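Local coordinates for structural polyprotein, VP3 (Israeli acute paralysis virus, PDB 5CDD), which probably serves as a structural subunit of the viral capsid, being the VP3 portion cut from a larger structural polyprotein, at residues V68-T73 / S253-I258. Numbering follows the deposited sequence.
Sequences VLTWKT and SDNVSI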
ATOM      1  N   VAL B  68     -47.620   4.328  46.839  1.00 38.05           N
ATOM      2  CA  VAL B  68     -48.014   5.459  47.669  1.00 38.05           C
ATOM      3  C   VAL B  68     -48.783   4.806  48.814  1.00 38.96           C
ATOM      4  O   VAL B  68     -50.012   4.745  48.802  1.00 39.17           O
ATOM      5  CB  VAL B  68     -48.943   6.445  46.923  1.00 36.52           C
ATOM      6  CG1 VAL B  68     -49.326   7.586  47.850  1.00 33.69           C
ATOM      7  CG2 VAL B  68     -48.242   6.996  45.693  1.00 36.34           C
ATOM      8  N   LEU B  69     -48.039   4.299  49.793  1.00 39.98           N
ATOM      9  CA  LEU B  69     -48.612   3.612  50.943  1.00 40.80           C
ATOM     10  C   LEU B  69     -49.216   4.539  51.994  1.00 42.01           C
ATOM     11  O   LEU B  69     -48.972   5.746  51.996  1.00 42.53           O
ATOM     12  CB  LEU B  69     -47.536   2.749  51.603  1.00 39.77           C
ATOM     13  CG  LEU B  69     -46.702   1.865  50.672  1.00 38.65           C
ATOM     14  CD1 LEU B  69     -45.566   1.243  51.464  1.00 38.42           C
ATOM     15  CD2 LEU B  69     -47.573   0.793  50.039  1.00 37.43           C
ATOM     16  N   THR B  70     -50.007   3.954  52.889  1.00 43.47           N
ATOM     17  CA  THR B  70     -50.640   4.700  53.970  1.00 43.91           C
ATOM     18  C   THR B  70     -50.161   4.129  55.299  1.00 43.80           C
ATOM     19  O   THR B  70     -50.382   2.956  55.603  1.00 44.29           O
ATOM     20  CB  THR B  70     -52.183   4.596  53.918  1.00 43.82           C
ATOM     21  OG1 THR B  70     -52.658   5.098  52.661  1.00 45.49           O
ATOM     22  CG2 THR B  70     -52.807   5.411  55.043  1.00 43.10           C
ATOM     23  N   TRP B  71     -49.485   4.961  56.081  1.00 42.98           N
ATOM     24  CA  TRP B  71     -48.984   4.540  57.379  1.00 42.82           C
ATOM     25  C   TRP B  71     -49.813   5.234  58.455  1.00 44.52           C
ATOM     26  O   TRP B  71     -49.785   6.456  58.589  1.00 44.84           O
ATOM     27  CB  TRP B  71     -47.501   4.898  57.506  1.00 40.94           C
ATOM     28  CG  TRP B  71     -46.865   4.456  58.790  1.00 39.63           C
ATOM     29  CD1 TRP B  71     -47.312   3.485  59.642  1.00 39.00           C
ATOM     30  CD2 TRP B  71     -45.634   4.937  59.343  1.00 38.73           C
ATOM     31  NE1 TRP B  71     -46.437   3.332  60.690  1.00 38.68           N
ATOM     32  CE2 TRP B  71     -45.397   4.210  60.531  1.00 38.42           C
ATOM     33  CE3 TRP B  71     -44.707   5.910  58.948  1.00 38.33           C
ATOM     34  CZ2 TRP B  71     -44.269   4.427  61.330  1.00 38.23           C
ATOM     35  CZ3 TRP B  71     -43.584   6.126  59.742  1.00 37.99           C
ATOM     36  CH2 TRP B  71     -43.376   5.385  60.920  1.00 38.06           C
ATOM     37  N   LYS B  72     -50.565   4.438  59.210  1.00 46.29           N
ATOM     38  CA  LYS B  72     -51.430   4.955  60.264  1.00 47.55           C
ATOM     39  C   LYS B  72     -50.800   4.804  61.637  1.00 48.05           C
ATOM     40  O   LYS B  72     -49.913   3.977  61.839  1.00 47.85           O
ATOM     41  CB  LYS B  72     -52.760   4.202  60.261  1.00 48.06           C
ATOM     42  CG  LYS B  72     -53.427   4.124  58.909  1.00 49.06           C
ATOM     43  CD  LYS B  72     -54.618   3.188  58.952  1.00 49.75           C
ATOM     44  CE  LYS B  72     -55.224   3.022  57.573  1.00 50.93           C
ATOM     45  NZ  LYS B  72     -56.349   2.049  57.579  1.00 51.92           N
ATOM     46  N   THR B  73     -51.272   5.606  62.582  1.00 49.64           N
ATOM     47  CA  THR B  73     -50.772   5.532  63.942  1.00 51.14           C
ATOM     48  C   THR B  73     -51.309   4.228  64.528  1.00 51.53           C
ATOM     49  O   THR B  73     -50.913   3.804  65.610  1.00 51.30           O
ATOM     50  CB  THR B  73     -51.266   6.730  64.773  1.00 50.83           C
ATOM     51  OG1 THR B  73     -52.697   6.751  64.772  1.00 50.85           O
ATOM     52  CG2 THR B  73     -50.745   8.036  64.177  1.00 51.40           C
ATOM     53  N   SER B 253     -52.845  15.095  60.925  1.00 57.67           N
ATOM     54  CA  SER B 253     -53.482  13.860  60.496  1.00 57.92           C
ATOM     55  C   SER B 253     -52.879  12.637  61.179  1.00 57.79           C
ATOM     56  O   SER B 253     -51.708  12.638  61.553  1.00 58.03           O
ATOM     57  CB  SER B 253     -53.356  13.710  58.981  1.00 58.41           C
ATOM     58  OG  SER B 253     -53.926  12.488  58.546  1.00 59.94           O
ATOM     59  N   ASP B 254     -53.692  11.597  61.343  1.00 57.41           N
ATOM     60  CA  ASP B 254     -53.239  10.358  61.962  1.00 58.24           C
ATOM     61  C   ASP B 254     -52.641   9.477  60.869  1.00 57.78           C
ATOM     62  O   ASP B 254     -52.436   8.274  61.058  1.00 57.13           O
ATOM     63  CB  ASP B 254     -54.411   9.636  62.629  1.00 60.73           C
ATOM     64  CG  ASP B 254     -55.502   9.266  61.643  1.00 64.37           C
ATOM     65  OD1 ASP B 254     -56.043  10.183  60.989  1.00 66.18           O
ATOM     66  OD2 ASP B 254     -55.816   8.062  61.523  1.00 66.39           O
ATOM     67  N   ASN B 255     -52.366  10.096  59.724  1.00 57.34           N
ATOM     68  CA  ASN B 255     -51.788   9.407  58.576  1.00 55.15           C
ATOM     69  C   ASN B 255     -50.547  10.101  58.046  1.00 53.89           C
ATOM     70  O   ASN B 255     -50.249  11.244  58.390  1.00 55.39           O
ATOM     71  CB  ASN B 255     -52.793   9.322  57.434  1.00 55.76           C
ATOM     72  CG  ASN B 255     -53.816   8.235  57.635  1.00 57.41           C
ATOM     73  OD1 ASN B 255     -54.669   8.012  56.780  1.00 58.87           O
ATOM     74  ND2 ASN B 255     -53.740   7.547  58.767  1.00 59.45           N
ATOM     75  N   VAL B 256     -49.844   9.377  57.186  1.00 51.47           N
ATOM     76  CA  VAL B 256     -48.635   9.839  56.525  1.00 48.15           C
ATOM     77  C   VAL B 256     -48.533   8.939  55.310  1.00 46.81           C
ATOM     78  O   VAL B 256     -48.766   7.734  55.412  1.00 46.65           O
ATOM     79  CB  VAL B 256     -47.369   9.631  57.392  1.00 47.04           C
ATOM     80  CG1 VAL B 256     -47.404  10.544  58.594  1.00 46.37           C
ATOM     81  CG2 VAL B 256     -47.266   8.181  57.837  1.00 47.47           C
ATOM     82  N   SER B 257     -48.218   9.513  54.158  1.00 45.21           N
ATOM     83  CA  SER B 257     -48.092   8.713  52.955  1.00 42.24           C
ATOM     84  C   SER B 257     -46.632   8.379  52.719  1.00 40.84           C
ATOM     85  O   SER B 257     -45.746   9.194  52.979  1.00 40.41           O
ATOM     86  CB  SER B 257     -48.656   9.464  51.751  1.00 42.05           C
ATOM     87  OG  SER B 257     -50.040   9.704  51.914  1.00 44.55           O
ATOM     88  N   ILE B 258     -46.388   7.165  52.245  1.00 39.18           N
ATOM     89  CA  ILE B 258     -45.034   6.725  51.951  1.00 37.56           C
ATOM     90  C   ILE B 258     -44.925   6.522  50.446  1.00 36.94           C
ATOM     91  O   ILE B 258     -45.501   5.587  49.892  1.00 37.20           O
ATOM     92  CB  ILE B 258     -44.704   5.408  52.671  1.00 36.66           C
ATOM     93  CG1 ILE B 258     -44.917   5.577  54.174  1.00 35.48           C
ATOM     94  CG2 ILE B 258     -43.262   5.007  52.387  1.00 35.21           C
ATOM     95  CD1 ILE B 258     -44.683   4.324  54.966  1.00 33.65           C
TER
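L69 and I258 form an antiparallel hydrogen-bonded pair that joins strand 64-72 to strand 255-265, whose local axes run at 152°, with L69 N to I258 O at 2.8 Å and I258 N to L69 O at 3.0 Å. W71 N meets V256 O at 2.9 Å and nearly straight (170° at the hydrogen), whereas the return bond from V256 N to W71 O is weak and bent. On the face shared by L69, W71, V256 and I258, the W71 side chain lies beside that of V256, pointing the same way, and V256 CG2 and I258 CD1 approach its ring obliquely. With CG anti to the backbone N (chi1 -178°), the indole touches L153, P242 and L246 of the facing sheet, which places this face between the two sheets of the jelly-roll beta-sandwich, the fold of picornavirus-like capsid proteins. On the sheet's other face, T70 CG2 lies 3.6 Å from N255 OD1, and N255 ND2 approaches K72 CG. N255 ND2 also donates to D254 O at 2.7 Å from above the carbonyl plane, while T73 N hydrogen-bonds to D254 O from the opposite face at 3.3 Å. L166 of the neighbouring structural polyprotein chain packs on N255 and S257.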